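Local coordinates for protein titin (Homo sapiens, PDB 3LCY) that spans the half-sarcomere of striated muscle as a giant scaffold and elastic filament, here represented by two tandem A-band immunoglobulin domains, at residues 12-17 with 27-32; 76-81 with 93-98; 37-42 with 61-66; 51-56 with 68-73; 6-11 with 82-87. One frame throughout, in Å; residues are numbered along the deposited sequence.

Contact 1: 12-17 with 27-32; sequences KEMKDV and LSCQIV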
# COMPACT_ATOMS: atom_id res chain seq x y z
N LYS A 12 16.67 -22.18 1.29
CA LYS A 12 16.15 -21.11 2.10
C LYS A 12 14.97 -20.54 1.34
O LYS A 12 15.11 -20.12 0.21
CB LYS A 12 17.22 -20.05 2.32
CG LYS A 12 16.80 -18.87 3.16
CD LYS A 12 16.36 -17.69 2.30
CE LYS A 12 15.73 -16.59 3.14
NZ LYS A 12 15.21 -15.48 2.34
N GLU A 13 13.80 -20.56 1.95
CA GLU A 13 12.62 -20.01 1.32
C GLU A 13 12.55 -18.51 1.50
O GLU A 13 13.19 -17.97 2.37
CB GLU A 13 11.37 -20.67 1.89
CG GLU A 13 11.12 -20.36 3.32
CD GLU A 13 9.83 -20.94 3.77
OE1 GLU A 13 9.54 -22.08 3.38
OE2 GLU A 13 9.09 -20.25 4.50
N MET A 14 11.76 -17.85 0.69
CA MET A 14 11.62 -16.41 0.79
C MET A 14 10.98 -16.01 2.10
O MET A 14 10.13 -16.70 2.62
CB MET A 14 10.82 -15.85 -0.37
CG MET A 14 11.60 -15.74 -1.63
SD MET A 14 10.71 -14.81 -2.84
CE MET A 14 11.33 -13.19 -2.52
N LYS A 15 11.42 -14.88 2.62
CA LYS A 15 10.94 -14.38 3.88
C LYS A 15 10.37 -13.01 3.71
O LYS A 15 10.74 -12.28 2.81
CB LYS A 15 12.07 -14.30 4.88
CG LYS A 15 12.69 -15.60 5.23
CD LYS A 15 11.75 -16.47 5.99
CE LYS A 15 12.33 -17.85 6.12
NZ LYS A 15 11.59 -18.66 7.10
N ASP A 16 9.45 -12.66 4.58
CA ASP A 16 8.87 -11.32 4.57
C ASP A 16 9.95 -10.29 4.84
O ASP A 16 10.80 -10.47 5.71
CB ASP A 16 7.74 -11.21 5.59
CG ASP A 16 6.49 -11.97 5.16
OD1 ASP A 16 6.46 -12.45 4.00
OD2 ASP A 16 5.55 -12.07 5.97
N VAL A 17 9.92 -9.20 4.08
CA VAL A 17 10.94 -8.16 4.19
C VAL A 17 10.31 -6.78 4.36
O VAL A 17 9.34 -6.45 3.68
CB VAL A 17 11.86 -8.15 2.96
CG1 VAL A 17 12.72 -6.89 2.94
CG2 VAL A 17 12.73 -9.39 2.93
N LEU A 27 14.58 -9.03 -1.76
CA LEU A 27 13.88 -10.28 -1.50
C LEU A 27 14.71 -11.43 -2.02
O LEU A 27 14.94 -11.55 -3.22
CB LEU A 27 12.49 -10.27 -2.15
CG LEU A 27 11.54 -9.16 -1.71
CD1 LEU A 27 11.43 -8.09 -2.80
CD2 LEU A 27 10.17 -9.73 -1.37
N SER A 28 15.18 -12.29 -1.12
CA SER A 28 16.11 -13.34 -1.49
C SER A 28 15.64 -14.74 -1.11
O SER A 28 14.80 -14.91 -0.21
CB SER A 28 17.49 -13.07 -0.88
OG SER A 28 18.43 -14.04 -1.30
N CYS A 29 16.19 -15.74 -1.79
CA CYS A 29 15.89 -17.14 -1.49
C CYS A 29 16.98 -18.03 -2.08
O CYS A 29 17.68 -17.63 -3.02
CB CYS A 29 14.53 -17.53 -2.06
SG CYS A 29 14.45 -17.55 -3.86
N GLN A 30 17.13 -19.25 -1.60
CA GLN A 30 18.06 -20.20 -2.17
C GLN A 30 17.41 -21.42 -2.73
O GLN A 30 16.77 -22.12 -2.03
CB GLN A 30 19.00 -20.68 -1.12
CG GLN A 30 19.54 -19.65 -0.30
CD GLN A 30 20.86 -20.02 0.16
OE1 GLN A 30 21.33 -21.09 -0.11
NE2 GLN A 30 21.50 -19.13 0.85
N ILE A 31 17.61 -21.66 -4.00
CA ILE A 31 17.11 -22.82 -4.68
C ILE A 31 18.20 -23.48 -5.49
O ILE A 31 18.88 -22.87 -6.26
CB ILE A 31 15.98 -22.43 -5.59
CG1 ILE A 31 14.94 -21.64 -4.82
CG2 ILE A 31 15.37 -23.62 -6.17
CD1 ILE A 31 14.05 -20.82 -5.64
N VAL A 32 18.37 -24.78 -5.28
CA VAL A 32 19.41 -25.53 -5.96
C VAL A 32 18.87 -26.63 -6.85
O VAL A 32 17.95 -27.34 -6.49
CB VAL A 32 20.39 -26.13 -4.94
CG1 VAL A 32 21.19 -25.03 -4.28
CG2 VAL A 32 19.65 -26.92 -3.91
O HOH W 1 13.42 -12.70 1.44
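Lys12 lays its chain alongside the 27-32 strand, pointing from Gln30 toward Ser28. CG is anti to the backbone N (chi1 180°), and a bend at chi2 then carries the long chain past Cys29, so that NZ reaches the Ser28 carbonyl oxygen. Lys12 NZ to Ser28 O measures 2.6 Å, but the amine sits well above the carbonyl plane, 51° out of it, rather than on a lone pair. At its root, Lys12 CB packs against Gln30 CG at 3.5 Å on the same face of the sheet, while Gln30 N donates to Lys12 O at 2.8 Å; the return bond from Lys12 N to Gln30 O is weak. The pair comes just after strand 6-10 (A of this I-set immunoglobulin domain), where the chain, past its corner, still holds on to strand 24-34 (B) before crossing to strand 88-103 of the other sheet. Met14 turns the other way, into the core: its CG rests 3.5 Å from Cys29 CB, and its sulfur lies beside Cys80. Beyond that point the two backbones separate and a water fills in, accepting from Lys15 N at 3.2 Å and Ser28 N at 3.1 Å. Asp16 OD1 already bonds to Lys94 opposite.

Contact 2: 76-81 with 93-98; sequences GVYTCI and SKLLLQ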
# COMPACT_ATOMS: atom_id res chain seq x y z
N GLY A 76 3.51 -5.83 -0.81
CA GLY A 76 2.82 -7.02 -1.22
C GLY A 76 3.56 -8.23 -1.62
O GLY A 76 4.69 -8.36 -1.35
N VAL A 77 2.87 -9.15 -2.27
CA VAL A 77 3.45 -10.41 -2.71
C VAL A 77 4.40 -10.42 -3.89
O VAL A 77 4.14 -9.83 -4.91
CB VAL A 77 2.34 -11.43 -3.01
CG1 VAL A 77 2.92 -12.76 -3.41
CG2 VAL A 77 1.44 -11.60 -1.83
N TYR A 78 5.50 -11.14 -3.72
CA TYR A 78 6.50 -11.32 -4.76
C TYR A 78 6.78 -12.80 -4.83
O TYR A 78 6.96 -13.44 -3.81
CB TYR A 78 7.77 -10.52 -4.48
CG TYR A 78 7.60 -9.05 -4.68
CD1 TYR A 78 7.75 -8.49 -5.93
CD2 TYR A 78 7.26 -8.24 -3.64
CE1 TYR A 78 7.58 -7.16 -6.12
CE2 TYR A 78 7.08 -6.91 -3.82
CZ TYR A 78 7.25 -6.37 -5.06
OH TYR A 78 7.08 -5.04 -5.23
N THR A 79 6.81 -13.35 -6.03
CA THR A 79 7.04 -14.77 -6.21
C THR A 79 8.23 -15.10 -7.09
O THR A 79 8.36 -14.58 -8.18
CB THR A 79 5.80 -15.44 -6.80
OG1 THR A 79 4.69 -15.23 -5.93
CG2 THR A 79 6.01 -16.92 -6.94
N CYS A 80 9.08 -16.00 -6.60
CA CYS A 80 10.25 -16.43 -7.33
C CYS A 80 10.03 -17.85 -7.80
O CYS A 80 9.74 -18.72 -7.01
CB CYS A 80 11.50 -16.40 -6.45
SG CYS A 80 12.98 -17.12 -7.17
N ILE A 81 10.16 -18.08 -9.10
CA ILE A 81 9.99 -19.43 -9.63
C ILE A 81 11.28 -19.95 -10.25
O ILE A 81 11.82 -19.37 -11.16
CB ILE A 81 8.86 -19.51 -10.64
CG1 ILE A 81 7.55 -19.15 -9.96
CG2 ILE A 81 8.76 -20.90 -11.20
CD1 ILE A 81 6.36 -19.63 -10.69
N SER A 93 6.89 -14.37 -0.73
CA SER A 93 6.92 -13.62 0.52
C SER A 93 6.41 -12.21 0.26
O SER A 93 6.20 -11.82 -0.89
CB SER A 93 8.34 -13.59 1.09
OG SER A 93 9.20 -12.79 0.31
N LYS A 94 6.21 -11.44 1.32
CA LYS A 94 5.65 -10.10 1.18
C LYS A 94 6.63 -8.99 1.54
O LYS A 94 7.54 -9.18 2.34
CB LYS A 94 4.38 -9.96 2.02
CG LYS A 94 3.20 -10.77 1.51
CD LYS A 94 2.00 -10.62 2.42
CE LYS A 94 0.80 -11.37 1.86
NZ LYS A 94 -0.34 -11.38 2.83
N LEU A 95 6.43 -7.83 0.92
CA LEU A 95 7.22 -6.65 1.21
C LEU A 95 6.40 -5.68 2.05
O LEU A 95 5.34 -5.23 1.62
CB LEU A 95 7.69 -5.98 -0.08
CG LEU A 95 8.41 -4.64 0.08
CD1 LEU A 95 9.60 -4.78 1.02
CD2 LEU A 95 8.85 -4.10 -1.28
N LEU A 96 6.89 -5.36 3.24
CA LEU A 96 6.22 -4.42 4.11
C LEU A 96 6.93 -3.07 4.07
O LEU A 96 8.14 -2.99 4.28
CB LEU A 96 6.15 -4.94 5.55
CG LEU A 96 5.18 -6.09 5.85
CD1 LEU A 96 5.52 -7.33 5.05
CD2 LEU A 96 5.17 -6.40 7.33
N LEU A 97 6.17 -2.01 3.80
CA LEU A 97 6.74 -0.68 3.69
C LEU A 97 6.72 0.06 5.02
O LEU A 97 5.95 -0.27 5.92
CB LEU A 97 6.00 0.14 2.64
CG LEU A 97 6.03 -0.41 1.21
CD1 LEU A 97 5.27 0.51 0.28
CD2 LEU A 97 7.46 -0.61 0.73
N GLN A 98 7.59 1.06 5.14
CA GLN A 98 7.61 1.93 6.30
C GLN A 98 7.55 3.39 5.86
O GLN A 98 8.37 3.84 5.06
CB GLN A 98 8.87 1.68 7.13
CG GLN A 98 8.96 0.30 7.74
CD GLN A 98 10.28 0.05 8.44
OE1 GLN A 98 10.69 -1.09 8.63
NE2 GLN A 98 10.95 1.13 8.83
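Strands 76-81 and 93-98 run antiparallel with a marked twist, 139° between their directions, and four backbone bonds hold them in two hydrogen-bonded pairs, Gly76 with Leu95 and Tyr78 with Ser93, on either side of the non-hydrogen-bonded pair Val77 and Lys94, whose CA atoms are 4.5 Å apart. On the outer face Val77 CG2 lies across the extended Lys94 chain, 3.8 Å from its CE, and the amine runs on past it. The opposite face is the inner one. Tyr78 carries CG anti to its carbonyl carbon (chi1 -73°), which swings the ring back toward Gly76 and brings CE2 to 3.9 Å from Leu95 CB, in an oblique approach. The two strands form the F-G hairpin of the immunoglobulin sandwich, and Tyr78 makes its tyrosine corner: the phenol OH bonds to the backbone oxygen of Asp74, four residues earlier. Arg43 adds a cation-pi contact to the same ring. At the backbone angles of Gly76 a CB would jam against the preceding carbonyl oxygen. Ser93 points inward too, its hydroxyl bonded to the backbone oxygen of Lys15 and its flank against Leu27.

Contact 3: 37-42 with 61-66; sequences PDIKWY and RTHTLT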
# COMPACT_ATOMS: atom_id res chain seq x y z
N PRO A 37 19.05 -23.94 -11.90
CA PRO A 37 17.75 -23.39 -12.22
C PRO A 37 17.72 -22.03 -12.89
O PRO A 37 18.49 -21.18 -12.60
CB PRO A 37 17.10 -23.29 -10.85
CG PRO A 37 18.16 -23.58 -9.87
CD PRO A 37 19.43 -23.64 -10.54
N ASP A 38 16.78 -21.85 -13.78
CA ASP A 38 16.52 -20.56 -14.34
C ASP A 38 15.48 -19.85 -13.50
O ASP A 38 14.50 -20.40 -13.16
CB ASP A 38 16.05 -20.67 -15.77
CG ASP A 38 17.07 -21.30 -16.68
OD1 ASP A 38 16.79 -22.38 -17.25
OD2 ASP A 38 18.15 -20.72 -16.87
N ILE A 39 15.74 -18.60 -13.18
CA ILE A 39 14.91 -17.80 -12.33
C ILE A 39 13.99 -16.82 -13.03
O ILE A 39 14.38 -16.12 -13.90
CB ILE A 39 15.77 -17.01 -11.32
CG1 ILE A 39 16.65 -17.93 -10.50
CG2 ILE A 39 14.94 -16.17 -10.45
CD1 ILE A 39 16.00 -19.06 -9.92
N LYS A 40 12.74 -16.80 -12.60
CA LYS A 40 11.75 -15.83 -12.95
C LYS A 40 11.05 -15.26 -11.73
O LYS A 40 10.74 -15.95 -10.83
CB LYS A 40 10.75 -16.44 -13.91
CG LYS A 40 11.24 -16.58 -15.29
CD LYS A 40 10.33 -17.46 -16.10
CE LYS A 40 10.93 -17.84 -17.44
NZ LYS A 40 11.83 -16.85 -17.97
N TRP A 41 10.81 -13.97 -11.73
CA TRP A 41 10.09 -13.29 -10.65
C TRP A 41 8.70 -12.88 -11.12
O TRP A 41 8.53 -12.43 -12.25
CB TRP A 41 10.88 -12.08 -10.16
CG TRP A 41 12.22 -12.45 -9.59
CD1 TRP A 41 13.40 -12.53 -10.27
CD2 TRP A 41 12.51 -12.79 -8.23
NE1 TRP A 41 14.41 -12.90 -9.41
CE2 TRP A 41 13.89 -13.07 -8.16
CE3 TRP A 41 11.74 -12.89 -7.07
CZ2 TRP A 41 14.51 -13.44 -6.96
CZ3 TRP A 41 12.36 -13.26 -5.89
CH2 TRP A 41 13.74 -13.53 -5.84
N TYR A 42 7.71 -13.03 -10.24
CA TYR A 42 6.33 -12.75 -10.61
C TYR A 42 5.64 -11.78 -9.68
O TYR A 42 5.95 -11.70 -8.49
CB TYR A 42 5.54 -14.06 -10.73
CG TYR A 42 6.00 -14.94 -11.87
CD1 TYR A 42 6.93 -15.94 -11.65
CD2 TYR A 42 5.53 -14.75 -13.16
CE1 TYR A 42 7.37 -16.75 -12.69
CE2 TYR A 42 5.96 -15.54 -14.20
CZ TYR A 42 6.88 -16.54 -13.96
OH TYR A 42 7.31 -17.34 -15.00
N ARG A 61 22.54 -20.27 -7.06
CA ARG A 61 22.07 -20.82 -5.80
C ARG A 61 21.21 -19.82 -5.03
O ARG A 61 20.13 -20.14 -4.56
CB ARG A 61 23.24 -21.28 -4.94
CG ARG A 61 24.11 -22.31 -5.61
CD ARG A 61 25.30 -22.68 -4.76
NE ARG A 61 25.04 -23.80 -3.87
CZ ARG A 61 24.87 -23.69 -2.56
NH1 ARG A 61 24.95 -22.50 -1.98
NH2 ARG A 61 24.64 -24.76 -1.82
N THR A 62 21.71 -18.60 -4.90
CA THR A 62 21.00 -17.57 -4.18
C THR A 62 20.39 -16.60 -5.15
O THR A 62 21.08 -16.03 -5.97
CB THR A 62 21.93 -16.79 -3.25
OG1 THR A 62 22.59 -17.71 -2.38
CG2 THR A 62 21.13 -15.83 -2.42
N HIS A 63 19.09 -16.42 -5.04
CA HIS A 63 18.40 -15.53 -5.96
C HIS A 63 17.74 -14.37 -5.24
O HIS A 63 16.89 -14.55 -4.39
CB HIS A 63 17.40 -16.34 -6.76
CG HIS A 63 17.89 -17.72 -7.06
ND1 HIS A 63 19.00 -17.95 -7.85
CD2 HIS A 63 17.47 -18.93 -6.65
CE1 HIS A 63 19.22 -19.25 -7.92
NE2 HIS A 63 18.30 -19.86 -7.21
N THR A 64 18.14 -13.17 -5.63
CA THR A 64 17.67 -11.96 -5.01
C THR A 64 17.03 -11.01 -5.98
O THR A 64 17.55 -10.74 -7.04
CB THR A 64 18.82 -11.22 -4.29
OG1 THR A 64 19.51 -12.11 -3.42
CG2 THR A 64 18.28 -10.08 -3.47
N LEU A 65 15.88 -10.49 -5.59
CA LEU A 65 15.18 -9.45 -6.34
C LEU A 65 15.27 -8.14 -5.56
O LEU A 65 14.99 -8.11 -4.36
CB LEU A 65 13.72 -9.82 -6.56
CG LEU A 65 12.83 -8.71 -7.13
CD1 LEU A 65 13.28 -8.33 -8.53
CD2 LEU A 65 11.36 -9.12 -7.14
N THR A 66 15.67 -7.08 -6.24
CA THR A 66 15.78 -5.80 -5.58
C THR A 66 14.73 -4.87 -6.13
O THR A 66 14.68 -4.62 -7.32
CB THR A 66 17.16 -5.16 -5.81
OG1 THR A 66 18.18 -6.01 -5.30
CG2 THR A 66 17.24 -3.81 -5.10
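Trp41 reaches from its strand across the core to Leu65 and the backbone of strand 62-66. Starting at CB, CG is placed anti to the carbonyl carbon (chi1 -62°), and chi2 of 91° turns the indole plane crosswise to the CA-CB-CG plane. CD2 and CE2 come first under Leu65 CB, which sits squarely over the six-membered ring, 3.4 Å from its centroid and 4° off the normal, a CH-pi contact. CE3 then meets Leu65 CD2 at 3.8 Å. Farther out, Trp41 CZ2 lies 3.5 Å from Leu65 N, and CH2 at the tip has His63 O at the ring edge, 3.6 Å away. Two residues earlier on each strand, Ile39 and His63 make a similar CH-pi contact: Ile39 CD1 covers the His63 ring, 3.5 Å from the centroid, while Arg61 O lies against the opposite face, toward its rim. Both ring nitrogens are bonded, ND1 to Ser58 OG and NE2 to Ile31 O, which fixes the ring's rotation. With Cys80 also against Trp41, this is the core tryptophan of strand C packed between the two sheets of an immunoglobulin sandwich.

Contact 4: 51-56 with 68-73; sequences SRKYKM and MTEEQE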
# COMPACT_ATOMS: atom_id res chain seq x y z
N SER A 51 14.83 -4.36 -14.75
CA SER A 51 14.95 -2.95 -15.10
C SER A 51 15.72 -2.24 -13.99
O SER A 51 16.38 -2.88 -13.17
CB SER A 51 13.57 -2.32 -15.26
OG SER A 51 12.87 -2.30 -14.02
N ARG A 52 15.63 -0.91 -13.97
CA ARG A 52 16.29 -0.14 -12.92
C ARG A 52 15.52 -0.28 -11.61
O ARG A 52 16.11 -0.24 -10.53
CB ARG A 52 16.40 1.33 -13.32
CG ARG A 52 16.91 2.23 -12.21
CD ARG A 52 17.22 3.64 -12.71
NE ARG A 52 18.36 3.64 -13.62
CZ ARG A 52 18.85 4.74 -14.19
NH1 ARG A 52 18.30 5.92 -13.96
NH2 ARG A 52 19.90 4.65 -15.01
N LYS A 53 14.21 -0.45 -11.71
CA LYS A 53 13.38 -0.61 -10.53
C LYS A 53 13.44 -2.03 -9.98
O LYS A 53 13.48 -2.24 -8.77
CB LYS A 53 11.93 -0.22 -10.83
CG LYS A 53 11.02 -0.27 -9.61
CD LYS A 53 9.59 0.11 -9.96
CE LYS A 53 8.71 0.12 -8.72
NZ LYS A 53 7.29 0.42 -9.03
N TYR A 54 13.44 -3.01 -10.88
CA TYR A 54 13.52 -4.41 -10.47
C TYR A 54 14.86 -5.02 -10.87
O TYR A 54 15.00 -5.55 -11.98
CB TYR A 54 12.38 -5.22 -11.08
CG TYR A 54 11.00 -4.69 -10.76
CD1 TYR A 54 10.48 -4.76 -9.48
CD2 TYR A 54 10.21 -4.13 -11.76
CE1 TYR A 54 9.22 -4.28 -9.19
CE2 TYR A 54 8.94 -3.64 -11.48
CZ TYR A 54 8.45 -3.72 -10.19
OH TYR A 54 7.19 -3.24 -9.92
N LYS A 55 15.84 -4.95 -9.97
CA LYS A 55 17.14 -5.55 -10.23
C LYS A 55 17.12 -7.02 -9.84
O LYS A 55 16.57 -7.39 -8.81
CB LYS A 55 18.23 -4.81 -9.44
CG LYS A 55 18.12 -3.30 -9.50
CD LYS A 55 19.29 -2.64 -8.77
CE LYS A 55 19.00 -1.17 -8.48
NZ LYS A 55 18.65 -0.40 -9.71
N MET A 56 17.67 -7.88 -10.68
CA MET A 56 17.66 -9.31 -10.39
C MET A 56 19.05 -9.93 -10.34
O MET A 56 19.81 -9.81 -11.26
CB MET A 56 16.81 -10.03 -11.42
CG MET A 56 15.58 -9.24 -11.75
SD MET A 56 14.44 -10.04 -12.84
CE MET A 56 12.99 -9.08 -12.53
N MET A 68 13.20 -1.08 -6.05
CA MET A 68 13.46 0.27 -5.64
C MET A 68 12.06 0.80 -5.47
O MET A 68 11.39 1.15 -6.43
CB MET A 68 14.20 1.04 -6.73
CG MET A 68 15.44 0.34 -7.23
SD MET A 68 16.59 -0.13 -5.94
CE MET A 68 17.05 1.46 -5.28
N THR A 69 11.62 0.86 -4.22
CA THR A 69 10.31 1.29 -3.93
C THR A 69 10.07 2.74 -4.19
O THR A 69 10.86 3.54 -3.88
CB THR A 69 9.95 0.90 -2.52
OG1 THR A 69 10.65 1.70 -1.59
CG2 THR A 69 10.28 -0.49 -2.30
N GLU A 70 8.95 3.05 -4.79
CA GLU A 70 8.60 4.39 -5.06
C GLU A 70 7.23 4.72 -4.55
O GLU A 70 6.96 5.81 -4.21
CB GLU A 70 8.67 4.66 -6.54
CG GLU A 70 8.19 3.53 -7.38
CD GLU A 70 7.97 3.90 -8.81
OE1 GLU A 70 8.20 5.03 -9.17
OE2 GLU A 70 7.55 3.06 -9.59
N GLU A 71 6.36 3.74 -4.52
CA GLU A 71 4.97 3.93 -4.19
C GLU A 71 4.43 2.84 -3.33
O GLU A 71 4.97 1.81 -3.25
CB GLU A 71 4.13 4.08 -5.45
CG GLU A 71 4.04 2.84 -6.27
CD GLU A 71 3.18 2.94 -7.46
OE1 GLU A 71 2.61 3.98 -7.71
OE2 GLU A 71 3.07 1.98 -8.19
N GLN A 72 3.33 3.11 -2.68
CA GLN A 72 2.71 2.19 -1.77
C GLN A 72 2.32 0.89 -2.39
O GLN A 72 2.29 -0.09 -1.76
CB GLN A 72 1.51 2.83 -1.10
CG GLN A 72 1.86 3.45 0.17
CD GLN A 72 0.78 4.25 0.78
OE1 GLN A 72 0.81 4.53 1.94
NE2 GLN A 72 -0.17 4.62 0.01
N GLU A 73 2.04 0.93 -3.66
CA GLU A 73 1.62 -0.23 -4.40
C GLU A 73 2.68 -1.32 -4.58
O GLU A 73 2.39 -2.38 -5.03
CB GLU A 73 1.05 0.24 -5.71
CG GLU A 73 -0.30 0.79 -5.60
CD GLU A 73 -0.36 2.28 -5.63
OE1 GLU A 73 -1.27 2.84 -6.23
OE2 GLU A 73 0.47 2.90 -5.02
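Lys53 and Glu70 meet in a salt bridge, their side chains crossing at about a right angle. All four torsions of Lys53 are close to 180°, and this straight chain runs out beside the Met68 carbonyl: CG is 3.5 Å from Met68 O, and NZ ends 2.7 Å from Glu70 OE2. Glu70 has its CG in the position between backbone N and carbonyl carbon (chi1 39°), then extends, and OE2 receives the amine on its anti lone pair. The same NZ has a second carboxylate, Asp74, with Glu71 OE2 nearby at 4.6 Å, so the lysine very probably stays charged. Behind it the backbones are tied by Met68 N to Lys53 O at 3.0 Å. This links the turn entering strand 54-58 to the end of strand 62-68, the D and E strands of the immunoglobulin domain, at the end where E passes into the loop toward F. Met68 folds up, with chi2 and chi3 both near -60°; its CG lies over Arg52 O at 3.4 Å, and its SD is 3.7 Å from Lys55 CE. Lys55 bends at its last torsion, returning NZ to Arg52 O at 2.7 Å, on a lone pair. Inside the turn, Ser51 OG accepts from Tyr54 N, an ST motif.

Contact 5: 6-11 with 82-87; sequences EAPGIR and ATNEVG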
# COMPACT_ATOMS: atom_id res chain seq x y z
N GLU A 6 18.40 -32.81 -10.91
CA GLU A 6 17.69 -32.62 -9.67
C GLU A 6 16.80 -31.42 -9.89
O GLU A 6 17.27 -30.38 -10.34
CB GLU A 6 18.67 -32.40 -8.54
CG GLU A 6 19.84 -33.36 -8.60
CD GLU A 6 20.70 -33.33 -7.36
OE1 GLU A 6 21.88 -33.71 -7.45
OE2 GLU A 6 20.19 -32.93 -6.30
N ALA A 7 15.52 -31.56 -9.58
CA ALA A 7 14.58 -30.47 -9.75
C ALA A 7 14.98 -29.44 -8.73
O ALA A 7 15.61 -29.77 -7.74
CB ALA A 7 13.17 -30.93 -9.51
N PRO A 8 14.64 -28.19 -8.96
CA PRO A 8 15.01 -27.15 -8.01
C PRO A 8 14.47 -27.44 -6.61
O PRO A 8 13.30 -27.73 -6.43
CB PRO A 8 14.36 -25.91 -8.60
CG PRO A 8 14.20 -26.20 -10.01
CD PRO A 8 13.90 -27.64 -10.10
N GLY A 9 15.35 -27.33 -5.64
CA GLY A 9 15.02 -27.56 -4.25
C GLY A 9 15.27 -26.32 -3.44
O GLY A 9 16.27 -25.65 -3.63
N ILE A 10 14.35 -26.00 -2.55
CA ILE A 10 14.50 -24.82 -1.74
C ILE A 10 15.40 -25.07 -0.54
O ILE A 10 15.14 -25.96 0.24
CB ILE A 10 13.11 -24.31 -1.29
CG1 ILE A 10 12.33 -23.81 -2.50
CG2 ILE A 10 13.24 -23.22 -0.26
CD1 ILE A 10 10.86 -23.83 -2.34
N ARG A 11 16.46 -24.28 -0.42
CA ARG A 11 17.38 -24.39 0.71
C ARG A 11 16.94 -23.38 1.75
O ARG A 11 16.83 -23.69 2.92
CB ARG A 11 18.81 -24.11 0.28
CG ARG A 11 19.46 -25.28 -0.38
CD ARG A 11 19.92 -26.27 0.64
NE ARG A 11 20.37 -27.51 0.03
CZ ARG A 11 21.59 -27.72 -0.42
NH1 ARG A 11 22.51 -26.77 -0.36
NH2 ARG A 11 21.90 -28.89 -0.94
N ALA A 82 11.74 -21.08 -9.74
CA ALA A 82 12.97 -21.68 -10.22
C ALA A 82 12.67 -22.89 -11.08
O ALA A 82 11.93 -23.77 -10.70
CB ALA A 82 13.82 -22.06 -9.05
N THR A 83 13.25 -22.91 -12.27
CA THR A 83 13.00 -24.01 -13.19
C THR A 83 14.22 -24.62 -13.87
O THR A 83 15.23 -23.97 -14.06
CB THR A 83 12.05 -23.58 -14.30
OG1 THR A 83 10.98 -22.81 -13.76
CG2 THR A 83 11.49 -24.77 -15.00
N ASN A 84 14.07 -25.88 -14.23
CA ASN A 84 15.08 -26.66 -14.92
C ASN A 84 14.34 -27.78 -15.65
O ASN A 84 13.14 -27.90 -15.50
CB ASN A 84 16.24 -27.10 -14.02
CG ASN A 84 15.91 -28.27 -13.18
OD1 ASN A 84 14.85 -28.84 -13.29
ND2 ASN A 84 16.83 -28.65 -12.31
N GLU A 85 15.01 -28.59 -16.46
CA GLU A 85 14.30 -29.64 -17.19
C GLU A 85 13.58 -30.61 -16.27
O GLU A 85 12.46 -31.02 -16.57
CB GLU A 85 15.23 -30.44 -18.09
CG GLU A 85 16.41 -29.71 -18.67
CD GLU A 85 17.49 -30.66 -19.14
OE1 GLU A 85 17.76 -30.72 -20.36
OE2 GLU A 85 18.07 -31.36 -18.30
N VAL A 86 14.20 -30.97 -15.17
CA VAL A 86 13.60 -31.91 -14.23
C VAL A 86 12.30 -31.43 -13.60
O VAL A 86 11.38 -32.22 -13.42
CB VAL A 86 14.56 -32.26 -13.12
CG1 VAL A 86 14.00 -33.39 -12.30
CG2 VAL A 86 15.90 -32.61 -13.68
N GLY A 87 12.22 -30.16 -13.23
CA GLY A 87 11.02 -29.63 -12.61
C GLY A 87 11.13 -28.19 -12.15
O GLY A 87 12.12 -27.54 -12.40
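Pro8 is wedged into the close-packed side of this contact, between Ala82 and the 84-87 turn. Its CB packs on Ala82 CB at 3.9 Å, CG lies 3.4 Å from Ala82 O, and CD faces both Gly87 O and Asn84 OD1, while Ile31 and Val89 close round the ring from other strands. Next to it Asn84 is gripped at both ends of its amide. ND2 donates to Glu6 O at 2.7 Å, with that oxygen within 3° of the amide plane, and also to Pro35 O; OD1 takes the N-H of Gly87 at 2.9 Å, almost straight on to its C=O. Having CG between backbone N and carbonyl carbon (chi1 79°) turns the amide in across its own turn. That bond makes an Asx motif of the Asn-x-x-Gly turn joining strands F and G, the sequence familiar from I-set immunoglobulin domains, and here the first strand, A, is docked on it. Toward solvent the packing thins. Val86 offers CG1 to Ala7 CB at 3.8 Å and CG2 to Glu6 N at 3.7 Å, touching largely backbone. The Glu6 side chain heads away from the turn, its carboxylate in a long, weak pairing with Arg34.

In the fold
From the N terminus, strand 6-10 opens the long loop that contact 5 shuts at the F-G turn, and contacts 1, 3 and 4 all fall within it. Contact 1 closes first, a short loop between the 12-17 crossover and strand 24-34. Contact 3 then spans the sandwich from strand 38-43 to strand 62-68; contact 4 crosses it, beginning inside its loop and ending past it, at the far end of the domain. Contact 2, the last to close, crosses contact 5: 76-81 lies before the F-G turn and 93-98 after it, and both contacts use strand 76-83. Contacts 1, 3, 4 and 5 reach the four-stranded sheet; contact 2 lies in the opposite one, which contacts 3 and 5 reach as well.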